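PDB 3I6I: putative leucoanthocyanidin reductase 1 from Vitis vinifera, which catalyses the NADPH-dependent reduction of leucoanthocyanidins to flavan-3-ols such as catechin, a step of flavonoid biosynthesis. Local coordinates for residues A[94-99]-A[141-146]; A[130-135]-A[266-271]; A[216-221]-A[290-295]. One frame throughout, in Å; residues are numbered along the deposited sequence.

Contact 1 of 3, residues A[94-99]-A[141-146]. With NDP (NADPH dihydro-nicotinamide-adenine-dinucleotide phosphate), chain B.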
loop_
_atom_site.group_PDB
_atom_site.type_symbol
_atom_site.label_atom_id
_atom_site.label_comp_id
_atom_site.label_asym_id
_atom_site.label_seq_id
_atom_site.Cartn_x
_atom_site.Cartn_y
_atom_site.Cartn_z
ATOM N N GLU A 94 -0.309 12.364 -3.028
ATOM C CA GLU A 94 -0.244 13.622 -3.755
ATOM C C GLU A 94 0.015 13.453 -5.262
ATOM O O GLU A 94 -0.249 14.367 -6.022
ATOM C CB GLU A 94 0.817 14.571 -3.124
ATOM C CG GLU A 94 2.318 14.265 -3.430
ATOM C CD GLU A 94 2.803 12.877 -2.950
ATOM O OE1 GLU A 94 2.531 12.489 -1.781
ATOM O OE2 GLU A 94 3.456 12.160 -3.753
ATOM N N SER A 95 0.514 12.290 -5.689
ATOM C CA SER A 95 0.939 12.070 -7.077
ATOM C C SER A 95 0.110 11.056 -7.846
ATOM O O SER A 95 0.542 10.575 -8.893
ATOM C CB SER A 95 2.417 11.616 -7.092
ATOM O OG SER A 95 3.232 12.511 -6.359
ATOM N N ILE A 96 -1.083 10.715 -7.359
ATOM C CA ILE A 96 -1.867 9.662 -8.019
ATOM C C ILE A 96 -2.149 9.993 -9.526
ATOM O O ILE A 96 -2.003 9.126 -10.390
ATOM C CB ILE A 96 -3.191 9.395 -7.265
ATOM C CG1 ILE A 96 -2.898 8.869 -5.859
ATOM C CG2 ILE A 96 -4.061 8.404 -8.060
ATOM C CD1 ILE A 96 -1.950 7.662 -5.824
ATOM N N LEU A 97 -2.544 11.207 -9.841
ATOM C CA LEU A 97 -2.850 11.545 -11.268
ATOM C C LEU A 97 -1.589 11.691 -12.169
ATOM O O LEU A 97 -1.693 11.702 -13.402
ATOM C CB LEU A 97 -3.730 12.753 -11.345
ATOM C CG LEU A 97 -5.099 12.667 -10.724
ATOM C CD1 LEU A 97 -5.827 13.980 -10.929
ATOM C CD2 LEU A 97 -5.860 11.487 -11.253
ATOM N N ASP A 98 -0.398 11.706 -11.566
ATOM C CA ASP A 98 0.858 11.605 -12.330
ATOM C C ASP A 98 0.910 10.272 -13.073
ATOM O O ASP A 98 1.686 10.084 -14.019
ATOM C CB ASP A 98 2.099 11.698 -11.418
ATOM C CG ASP A 98 2.339 13.104 -10.829
ATOM O OD1 ASP A 98 1.728 14.090 -11.292
ATOM O OD2 ASP A 98 3.189 13.201 -9.902
ATOM N N GLN A 99 0.091 9.316 -12.633
ATOM C CA GLN A 99 0.039 8.022 -13.280
ATOM C C GLN A 99 -0.660 8.054 -14.652
ATOM O O GLN A 99 -0.519 7.108 -15.428
ATOM C CB GLN A 99 -0.658 7.012 -12.373
ATOM C CG GLN A 99 0.155 6.669 -11.151
ATOM C CD GLN A 99 -0.575 5.760 -10.207
ATOM O OE1 GLN A 99 -0.174 4.595 -9.992
ATOM N NE2 GLN A 99 -1.681 6.257 -9.670
ATOM N N ARG A 141 -9.712 5.756 -8.556
ATOM C CA ARG A 141 -10.764 5.179 -9.386
ATOM C C ARG A 141 -10.616 5.623 -10.834
ATOM O O ARG A 141 -10.844 4.830 -11.745
ATOM C CB ARG A 141 -12.140 5.623 -8.903
ATOM C CG ARG A 141 -12.559 4.986 -7.588
ATOM C CD ARG A 141 -13.807 5.620 -7.122
ATOM N NE ARG A 141 -14.176 5.215 -5.779
ATOM C CZ ARG A 141 -15.022 5.872 -4.999
ATOM N NH1 ARG A 141 -15.651 6.942 -5.434
ATOM N NH2 ARG A 141 -15.276 5.425 -3.792
ATOM N N ARG A 142 -10.232 6.883 -11.011
ATOM C CA ARG A 142 -10.014 7.464 -12.347
ATOM C C ARG A 142 -8.828 6.747 -13.006
ATOM O O ARG A 142 -8.872 6.389 -14.185
ATOM C CB ARG A 142 -9.809 8.980 -12.227
ATOM C CG ARG A 142 -9.994 9.752 -13.532
ATOM C CD ARG A 142 -8.740 10.009 -14.185
ATOM N NE ARG A 142 -8.874 10.964 -15.306
ATOM C CZ ARG A 142 -9.094 10.647 -16.591
ATOM N NH1 ARG A 142 -9.295 9.377 -16.992
ATOM N NH2 ARG A 142 -9.130 11.631 -17.487
ATOM N N VAL A 143 -7.774 6.485 -12.268
ATOM C CA VAL A 143 -6.661 5.726 -12.794
ATOM C C VAL A 143 -7.101 4.292 -13.172
ATOM O O VAL A 143 -6.750 3.815 -14.242
ATOM C CB VAL A 143 -5.480 5.712 -11.872
ATOM C CG1 VAL A 143 -4.424 4.698 -12.300
ATOM C CG2 VAL A 143 -4.893 7.155 -11.746
ATOM N N ARG A 144 -7.914 3.667 -12.355
ATOM C CA ARG A 144 -8.363 2.285 -12.676
ATOM C C ARG A 144 -9.202 2.294 -13.962
ATOM O O ARG A 144 -9.041 1.400 -14.818
ATOM C CB ARG A 144 -9.244 1.716 -11.574
ATOM C CG ARG A 144 -8.592 1.300 -10.284
ATOM C CD ARG A 144 -9.593 0.607 -9.398
ATOM N NE ARG A 144 -8.991 0.144 -8.154
ATOM C CZ ARG A 144 -9.551 -0.769 -7.339
ATOM N NH1 ARG A 144 -10.736 -1.312 -7.597
ATOM N NH2 ARG A 144 -8.938 -1.120 -6.233
ATOM N N GLN A 145 -10.080 3.302 -14.088
ATOM C CA GLN A 145 -10.949 3.462 -15.291
ATOM C C GLN A 145 -10.047 3.586 -16.518
ATOM O O GLN A 145 -10.252 2.887 -17.524
ATOM C CB GLN A 145 -11.923 4.661 -15.163
ATOM C CG GLN A 145 -12.498 5.235 -16.488
ATOM C CD GLN A 145 -11.672 6.442 -17.042
ATOM O OE1 GLN A 145 -11.326 7.356 -16.267
ATOM N NE2 GLN A 145 -11.299 6.408 -18.359
ATOM N N LEU A 146 -9.066 4.484 -16.448
ATOM C CA LEU A 146 -8.098 4.635 -17.554
ATOM C C LEU A 146 -7.323 3.352 -17.890
ATOM O O LEU A 146 -7.194 2.971 -19.078
ATOM C CB LEU A 146 -7.135 5.801 -17.301
ATOM C CG LEU A 146 -6.275 6.199 -18.493
ATOM C CD1 LEU A 146 -7.138 6.634 -19.667
ATOM C CD2 LEU A 146 -5.299 7.302 -18.080
HETATM P PA NDP B . 5.765 7.993 -0.550
HETATM O O1A NDP B . 5.477 9.474 -0.556
HETATM O O2A NDP B . 6.511 7.361 0.769
HETATM O O5B NDP B . 6.641 7.473 -1.796
HETATM C C5B NDP B . 6.320 7.883 -3.088
HETATM C C4B NDP B . 7.366 7.486 -4.058
HETATM O O4B NDP B . 6.804 7.965 -5.340
HETATM C C3B NDP B . 8.697 8.252 -3.843
HETATM O O3B NDP B . 9.846 7.439 -4.201
HETATM C C2B NDP B . 8.575 9.431 -4.806
HETATM O O2B NDP B . 9.874 9.862 -5.214
HETATM C C1B NDP B . 7.890 8.737 -5.981
HETATM N N9A NDP B . 7.257 9.612 -6.967
HETATM C C8A NDP B . 6.272 10.475 -6.718
HETATM N N7A NDP B . 5.922 11.074 -7.858
HETATM C C5A NDP B . 6.677 10.576 -8.843
HETATM C C6A NDP B . 6.756 10.821 -10.215
HETATM N N6A NDP B . 5.946 11.710 -10.795
HETATM N N1A NDP B . 7.660 10.138 -10.946
HETATM C C2A NDP B . 8.449 9.233 -10.372
HETATM N N3A NDP B . 8.394 8.958 -9.062
HETATM C C4A NDP B . 7.520 9.634 -8.282
HETATM O O3 NDP B . 4.367 7.229 -0.704
HETATM P PN NDP B . 3.700 6.054 0.217
HETATM O O1N NDP B . 4.476 4.809 0.428
HETATM O O2N NDP B . 3.173 6.833 1.479
HETATM O O5D NDP B . 2.341 5.815 -0.679
HETATM C C5D NDP B . 2.354 4.878 -1.766
HETATM C C4D NDP B . 0.967 4.330 -1.953
HETATM O O4D NDP B . 0.761 3.505 -0.772
HETATM C C3D NDP B . -0.140 5.353 -1.979
HETATM O O3D NDP B . -1.162 4.889 -2.856
HETATM C C2D NDP B . -0.666 5.305 -0.556
HETATM O O2D NDP B . -2.049 5.591 -0.598
HETATM C C1D NDP B . -0.482 3.839 -0.171
HETATM N N1N NDP B . -0.167 3.579 1.280
HETATM C C2N NDP B . -0.782 2.521 1.993
HETATM C C3N NDP B . -0.782 2.522 3.324
HETATM C C7N NDP B . -1.428 1.350 4.088
HETATM O O7N NDP B . -1.907 0.385 3.480
HETATM N N7N NDP B . -1.362 1.401 5.407
HETATM C C4N NDP B . -0.126 3.688 4.081
HETATM C C5N NDP B . 0.934 4.371 3.223
HETATM C C6N NDP B . 0.922 4.245 1.902
HETATM P P2B NDP B . 10.398 11.380 -4.723
HETATM O O1X NDP B . 10.618 11.377 -3.253
HETATM O O2X NDP B . 11.674 11.633 -5.637
HETATM O O3X NDP B . 9.266 12.398 -5.158
#
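V143 meets I96, L97 and Q99 through its two methyl groups, and nearly all of the packing falls on CG2. That methyl lies 3.8 Å from I96 O and 4.0 Å from I96 CG2. The side chains of I96 and V143 cross at about a right angle. CG2 of I96 stands anti to the backbone N, while its CG1 arm brings CD1 near the ribose O3D of NADPH. L97 adds looser contacts: its CD2 is 4.4 Å from the aliphatic CD of R142 and also borders V143 CG2. No hydrogen bond joins the two segments.

A side-chain bond within 94-99 sets the Q99 amide. Q99 turns this amide back onto its own turn, where NE2 donates to I96 O at 3.0 Å. The bond is nearly straight (165°) and in the carbonyl plane, on a lone pair. I96 O also accepts from Q99 N, so two donors grip it. Q99 OE1 is bonded to S89 OG and S118 N. With both ends held, the amide rotation is fixed, and V143 packs against NE2.

This is a Rossmann-fold dinucleotide site. Residues 94-99 follow strand 86-89 of the parallel sheet and lead into helix 99-109. Residues 141-146 belong to helix 133-149, whose K140 also binds NADPH.

The cofactor contacts come from S95 and D98. D98 points away from the helix, and its OD2 accepts from the adenine N6A of NADPH at 3.3 Å. S95 OG lies 3.4 Å from adenine N7A and donates to E94 OE2 at 2.6 Å, on the anti side of the carboxylate.

Contact 2 of 3, residues A[130-135]-A[266-271]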
loop_
_atom_site.group_PDB
_atom_site.type_symbol
_atom_site.label_atom_id
_atom_site.label_comp_id
_atom_site.label_asym_id
_atom_site.label_seq_id
_atom_site.Cartn_x
_atom_site.Cartn_y
_atom_site.Cartn_z
ATOM N N VAL A 130 -15.250 9.540 3.938
ATOM C CA VAL A 130 -15.553 10.953 3.829
ATOM C C VAL A 130 -14.441 11.760 3.161
ATOM O O VAL A 130 -13.337 11.274 2.981
ATOM C CB VAL A 130 -15.890 11.586 5.234
ATOM C CG1 VAL A 130 -17.062 10.837 5.845
ATOM C CG2 VAL A 130 -14.622 11.594 6.188
ATOM N N GLU A 131 -14.746 13.008 2.818
ATOM C CA GLU A 131 -13.711 13.885 2.275
ATOM C C GLU A 131 -12.730 14.228 3.403
ATOM O O GLU A 131 -13.133 14.321 4.556
ATOM C CB GLU A 131 -14.304 15.151 1.704
ATOM C CG GLU A 131 -15.202 14.927 0.488
ATOM C CD GLU A 131 -14.426 14.706 -0.795
ATOM O OE1 GLU A 131 -13.176 14.572 -0.727
ATOM O OE2 GLU A 131 -15.064 14.681 -1.899
ATOM N N PRO A 132 -11.454 14.470 3.080
ATOM C CA PRO A 132 -10.837 14.436 1.748
ATOM C C PRO A 132 -10.235 13.070 1.352
ATOM O O PRO A 132 -9.587 12.969 0.318
ATOM C CB PRO A 132 -9.772 15.520 1.854
ATOM C CG PRO A 132 -9.300 15.423 3.314
ATOM C CD PRO A 132 -10.543 15.042 4.096
ATOM N N GLY A 133 -10.452 12.022 2.147
ATOM C CA GLY A 133 -10.084 10.666 1.751
ATOM C C GLY A 133 -10.743 10.336 0.412
ATOM O O GLY A 133 -10.103 9.753 -0.479
ATOM N N LEU A 134 -12.010 10.756 0.275
ATOM C CA LEU A 134 -12.797 10.450 -0.920
ATOM C C LEU A 134 -12.149 10.986 -2.181
ATOM O O LEU A 134 -12.203 10.316 -3.216
ATOM C CB LEU A 134 -14.236 10.957 -0.810
ATOM C CG LEU A 134 -15.283 10.495 -1.846
ATOM C CD1 LEU A 134 -15.368 8.950 -2.017
ATOM C CD2 LEU A 134 -16.667 11.099 -1.551
ATOM N N ASN A 135 -11.577 12.182 -2.107
ATOM C CA ASN A 135 -10.900 12.755 -3.296
ATOM C C ASN A 135 -9.762 11.901 -3.771
ATOM O O ASN A 135 -9.634 11.659 -4.964
ATOM C CB ASN A 135 -10.414 14.165 -3.006
ATOM C CG ASN A 135 -10.009 14.894 -4.271
ATOM O OD1 ASN A 135 -10.841 15.146 -5.129
ATOM N ND2 ASN A 135 -8.733 15.136 -4.428
ATOM N N GLN A 266 -3.047 15.268 6.947
ATOM C CA GLN A 266 -3.649 14.846 8.220
ATOM C C GLN A 266 -5.143 14.459 8.145
ATOM O O GLN A 266 -5.546 13.430 8.719
ATOM C CB GLN A 266 -3.491 15.930 9.280
ATOM C CG GLN A 266 -2.038 16.147 9.758
ATOM C CD GLN A 266 -1.254 17.210 8.973
ATOM O OE1 GLN A 266 -1.342 17.316 7.743
ATOM N NE2 GLN A 266 -0.470 17.987 9.698
ATOM N N SER A 267 -5.944 15.291 7.479
ATOM C CA SER A 267 -7.401 15.097 7.378
ATOM C C SER A 267 -7.714 13.886 6.488
ATOM O O SER A 267 -8.752 13.244 6.642
ATOM C CB SER A 267 -8.102 16.317 6.822
ATOM O OG SER A 267 -8.072 17.431 7.716
ATOM N N VAL A 268 -6.823 13.588 5.549
ATOM C CA VAL A 268 -6.955 12.371 4.754
ATOM C C VAL A 268 -6.835 11.139 5.661
ATOM O O VAL A 268 -7.655 10.194 5.586
ATOM C CB VAL A 268 -5.917 12.309 3.618
ATOM C CG1 VAL A 268 -6.054 10.999 2.841
ATOM C CG2 VAL A 268 -6.095 13.498 2.696
ATOM N N VAL A 269 -5.818 11.143 6.516
ATOM C CA VAL A 269 -5.603 10.035 7.431
ATOM C C VAL A 269 -6.810 9.915 8.374
ATOM O O VAL A 269 -7.249 8.795 8.662
ATOM C CB VAL A 269 -4.292 10.154 8.265
ATOM C CG1 VAL A 269 -4.217 8.981 9.277
ATOM C CG2 VAL A 269 -3.059 10.156 7.337
ATOM N N ALA A 270 -7.355 11.051 8.833
ATOM C CA ALA A 270 -8.550 11.017 9.669
ATOM C C ALA A 270 -9.759 10.345 8.962
ATOM O O ALA A 270 -10.489 9.514 9.507
ATOM C CB ALA A 270 -8.902 12.434 10.156
ATOM N N ALA A 271 -9.980 10.727 7.707
ATOM C CA ALA A 271 -11.068 10.157 6.909
ATOM C C ALA A 271 -10.904 8.630 6.750
ATOM O O ALA A 271 -11.853 7.878 6.898
ATOM C CB ALA A 271 -11.080 10.848 5.540
HETATM O O HOH W 1 -14.511 7.984 6.173
#
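A271 points its CB at the turn that opens helix 133-149. This methyl sits 3.4 Å from V130 O and 3.6 Å from G133 N. V130 meets it with one branch: CG2 is 3.7 Å from A271 CB. That branch lies between the backbone N and the carbonyl carbon of V130, the crowded position.

P132 follows a cis peptide bond and is the N-cap residue of the helix. CG touches V268 CG2 at 3.8 Å, and the two side chains cross obliquely. CD lies 3.6 Å from S267 O. V268 has CG1 anti to the backbone N (chi1 178°), and this branch faces G133 CA at 4.2 Å. The backbones are nearest here, with G133 CA 4.7 Å from V268 CA. Of the S267 side chain, CB packs on the proline ring; OG is bonded to A258 O and I263 N.

No direct hydrogen bond crosses, but a water accepts from V130 N and donates to A271 O, both at 2.8 Å.

The contact joins the start of helix 133-149 to the first turns of helix 266-277. Helix 252-260 lies alongside, where V130 touches L256 and A259.

Contact 3 of 3, residues A[216-221]-A[290-295]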
loop_
_atom_site.group_PDB
_atom_site.type_symbol
_atom_site.label_atom_id
_atom_site.label_comp_id
_atom_site.label_asym_id
_atom_site.label_seq_id
_atom_site.Cartn_x
_atom_site.Cartn_y
_atom_site.Cartn_z
ATOM N N ASN A 216 -6.029 -9.150 -13.979
ATOM C CA ASN A 216 -7.237 -8.369 -14.027
ATOM C C ASN A 216 -8.135 -8.561 -12.784
ATOM O O ASN A 216 -9.377 -8.486 -12.847
ATOM C CB ASN A 216 -7.966 -8.622 -15.337
ATOM C CG ASN A 216 -7.115 -8.312 -16.541
ATOM O OD1 ASN A 216 -6.192 -7.502 -16.485
ATOM N ND2 ASN A 216 -7.439 -8.931 -17.661
ATOM N N LYS A 217 -7.461 -8.700 -11.647
ATOM C CA LYS A 217 -8.104 -8.928 -10.351
ATOM C C LYS A 217 -7.710 -7.940 -9.302
ATOM O O LYS A 217 -6.623 -7.376 -9.341
ATOM C CB LYS A 217 -7.763 -10.280 -9.739
ATOM C CG LYS A 217 -7.978 -11.479 -10.591
ATOM C CD LYS A 217 -9.410 -11.699 -10.884
ATOM C CE LYS A 217 -9.633 -13.086 -11.544
ATOM N NZ LYS A 217 -9.781 -12.924 -13.007
ATOM N N SER A 218 -8.597 -7.810 -8.333
ATOM C CA SER A 218 -8.274 -7.166 -7.036
ATOM C C SER A 218 -7.767 -8.236 -6.078
ATOM O O SER A 218 -8.463 -9.276 -5.884
ATOM C CB SER A 218 -9.498 -6.474 -6.473
ATOM O OG SER A 218 -9.887 -5.388 -7.297
ATOM N N VAL A 219 -6.577 -8.005 -5.501
ATOM C CA VAL A 219 -5.960 -8.930 -4.556
ATOM C C VAL A 219 -6.097 -8.366 -3.135
ATOM O O VAL A 219 -5.515 -7.301 -2.786
ATOM C CB VAL A 219 -4.492 -9.176 -4.863
ATOM C CG1 VAL A 219 -3.927 -10.159 -3.860
ATOM C CG2 VAL A 219 -4.330 -9.700 -6.313
ATOM N N HIS A 220 -6.842 -9.078 -2.309
ATOM C CA HIS A 220 -7.184 -8.620 -0.948
ATOM C C HIS A 220 -6.297 -9.341 0.054
ATOM O O HIS A 220 -6.110 -10.558 -0.038
ATOM C CB HIS A 220 -8.658 -8.842 -0.650
ATOM C CG HIS A 220 -9.568 -8.205 -1.665
ATOM N ND1 HIS A 220 -9.920 -6.869 -1.596
ATOM C CD2 HIS A 220 -10.121 -8.691 -2.799
ATOM C CE1 HIS A 220 -10.689 -6.574 -2.639
ATOM N NE2 HIS A 220 -10.854 -7.666 -3.370
ATOM N N PHE A 221 -5.735 -8.599 1.021
ATOM C CA PHE A 221 -4.908 -9.220 2.032
ATOM C C PHE A 221 -5.727 -9.423 3.304
ATOM O O PHE A 221 -5.924 -8.471 4.065
ATOM C CB PHE A 221 -3.649 -8.410 2.363
ATOM C CG PHE A 221 -2.562 -8.417 1.299
ATOM C CD1 PHE A 221 -2.845 -8.151 -0.037
ATOM C CD2 PHE A 221 -1.223 -8.563 1.682
ATOM C CE1 PHE A 221 -1.826 -8.152 -0.985
ATOM C CE2 PHE A 221 -0.174 -8.515 0.727
ATOM C CZ PHE A 221 -0.503 -8.307 -0.611
ATOM N N PRO A 290 -15.836 -13.442 -8.777
ATOM C CA PRO A 290 -14.852 -13.815 -9.790
ATOM C C PRO A 290 -13.760 -12.790 -10.083
ATOM O O PRO A 290 -12.787 -13.155 -10.698
ATOM C CB PRO A 290 -15.701 -14.063 -11.037
ATOM C CG PRO A 290 -16.882 -13.244 -10.870
ATOM C CD PRO A 290 -17.131 -13.085 -9.379
ATOM N N GLU A 291 -13.901 -11.536 -9.640
ATOM C CA GLU A 291 -12.864 -10.546 -9.870
ATOM C C GLU A 291 -12.005 -10.261 -8.646
ATOM O O GLU A 291 -11.155 -9.387 -8.680
ATOM C CB GLU A 291 -13.526 -9.250 -10.404
ATOM C CG GLU A 291 -14.306 -9.464 -11.708
ATOM C CD GLU A 291 -14.568 -8.168 -12.467
ATOM O OE1 GLU A 291 -13.594 -7.484 -12.849
ATOM O OE2 GLU A 291 -15.749 -7.830 -12.692
ATOM N N ASP A 292 -12.259 -10.974 -7.536
ATOM C CA ASP A 292 -11.557 -10.744 -6.258
ATOM C C ASP A 292 -10.825 -12.029 -5.864
ATOM O O ASP A 292 -11.395 -13.109 -5.997
ATOM C CB ASP A 292 -12.541 -10.368 -5.156
ATOM C CG ASP A 292 -13.312 -9.129 -5.476
ATOM O OD1 ASP A 292 -12.675 -8.067 -5.539
ATOM O OD2 ASP A 292 -14.551 -9.234 -5.633
ATOM N N VAL A 293 -9.571 -11.923 -5.436
ATOM C CA VAL A 293 -8.850 -13.071 -4.881
ATOM C C VAL A 293 -8.258 -12.658 -3.535
ATOM O O VAL A 293 -8.110 -11.450 -3.257
ATOM C CB VAL A 293 -7.760 -13.661 -5.829
ATOM C CG1 VAL A 293 -8.405 -14.395 -7.046
ATOM C CG2 VAL A 293 -6.777 -12.592 -6.350
ATOM N N GLU A 294 -7.908 -13.650 -2.714
ATOM C CA GLU A 294 -7.347 -13.335 -1.375
ATOM C C GLU A 294 -5.970 -13.980 -1.207
ATOM O O GLU A 294 -5.773 -15.150 -1.528
ATOM C CB GLU A 294 -8.332 -13.782 -0.317
ATOM C CG GLU A 294 -8.082 -13.196 1.061
ATOM C CD GLU A 294 -6.989 -13.935 1.839
ATOM O OE1 GLU A 294 -7.031 -15.190 1.929
ATOM O OE2 GLU A 294 -6.059 -13.262 2.319
ATOM N N VAL A 295 -5.024 -13.200 -0.714
ATOM C CA VAL A 295 -3.632 -13.616 -0.616
ATOM C C VAL A 295 -3.358 -14.939 0.075
ATOM O O VAL A 295 -2.580 -15.750 -0.430
ATOM C CB VAL A 295 -2.776 -12.519 0.069
ATOM C CG1 VAL A 295 -1.278 -12.937 0.073
ATOM C CG2 VAL A 295 -2.970 -11.272 -0.617
HETATM O O HOH W 2 -11.270 -6.751 -11.793
HETATM O O HOH W 3 -11.427 -6.126 -9.403
#
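H220 and D292 reach toward each other on one face of a parallel strand pair, 217-220 with 292-294. H220 NE2 donates to D292 OD1 at 2.9 Å, almost straight (169°). The oxygen lies in the ring plane at its edge. The nitrogen, though, comes from above the carboxylate plane, and the two planes are 53° apart. The other oxygen of D292 forms a salt bridge with R126, and F285 meets the H220 ring edge-to-face.

V219 and V293 point to the other face, where their CG2 methyls touch at 3.8 Å. The V219 and V295 side chains cross at about a right angle. V295 has two conformers; in the one considered, CG2 would lie over the F221 ring face, but too close to be reliable. K217 bends at chi2 and chi4, and its CE comes to 3.3 Å from P290 O.

The backbones run in register through four hydrogen bonds, among them S218 N to E291 O (3.0 Å) and V295 N to H220 O (2.9 Å). Strand 155-158 pairs with 217-220 on its opposite edge. Water bridges N216 O and E291 OE1.

With D292 shared between H220 and R126, the carboxylate is probably kept ionised, and the imidazole is fixed in its rotation.

In the fold
Contacts 1 and 2 share helix 133-149: contact 2 packs its first turn, and contact 1 uses a part further along. They touch where R141 packs on L134. Contact 3 lies about 20 Å from contact 1 between centres, yet R144 packs on S218. Contacts 1 and 2 are mostly buried and rest on apolar packing without a direct cross-bond; a water spans contact 2. Contact 3 is partly buried, with P290 and E291 exposed, and joins its strands by backbone bonds and a His-carboxylate pair. Contact 1 alone bonds to NADPH, beside the five-stranded parallel sheet, whereas contact 3 pairs two strands of the separate three-stranded one.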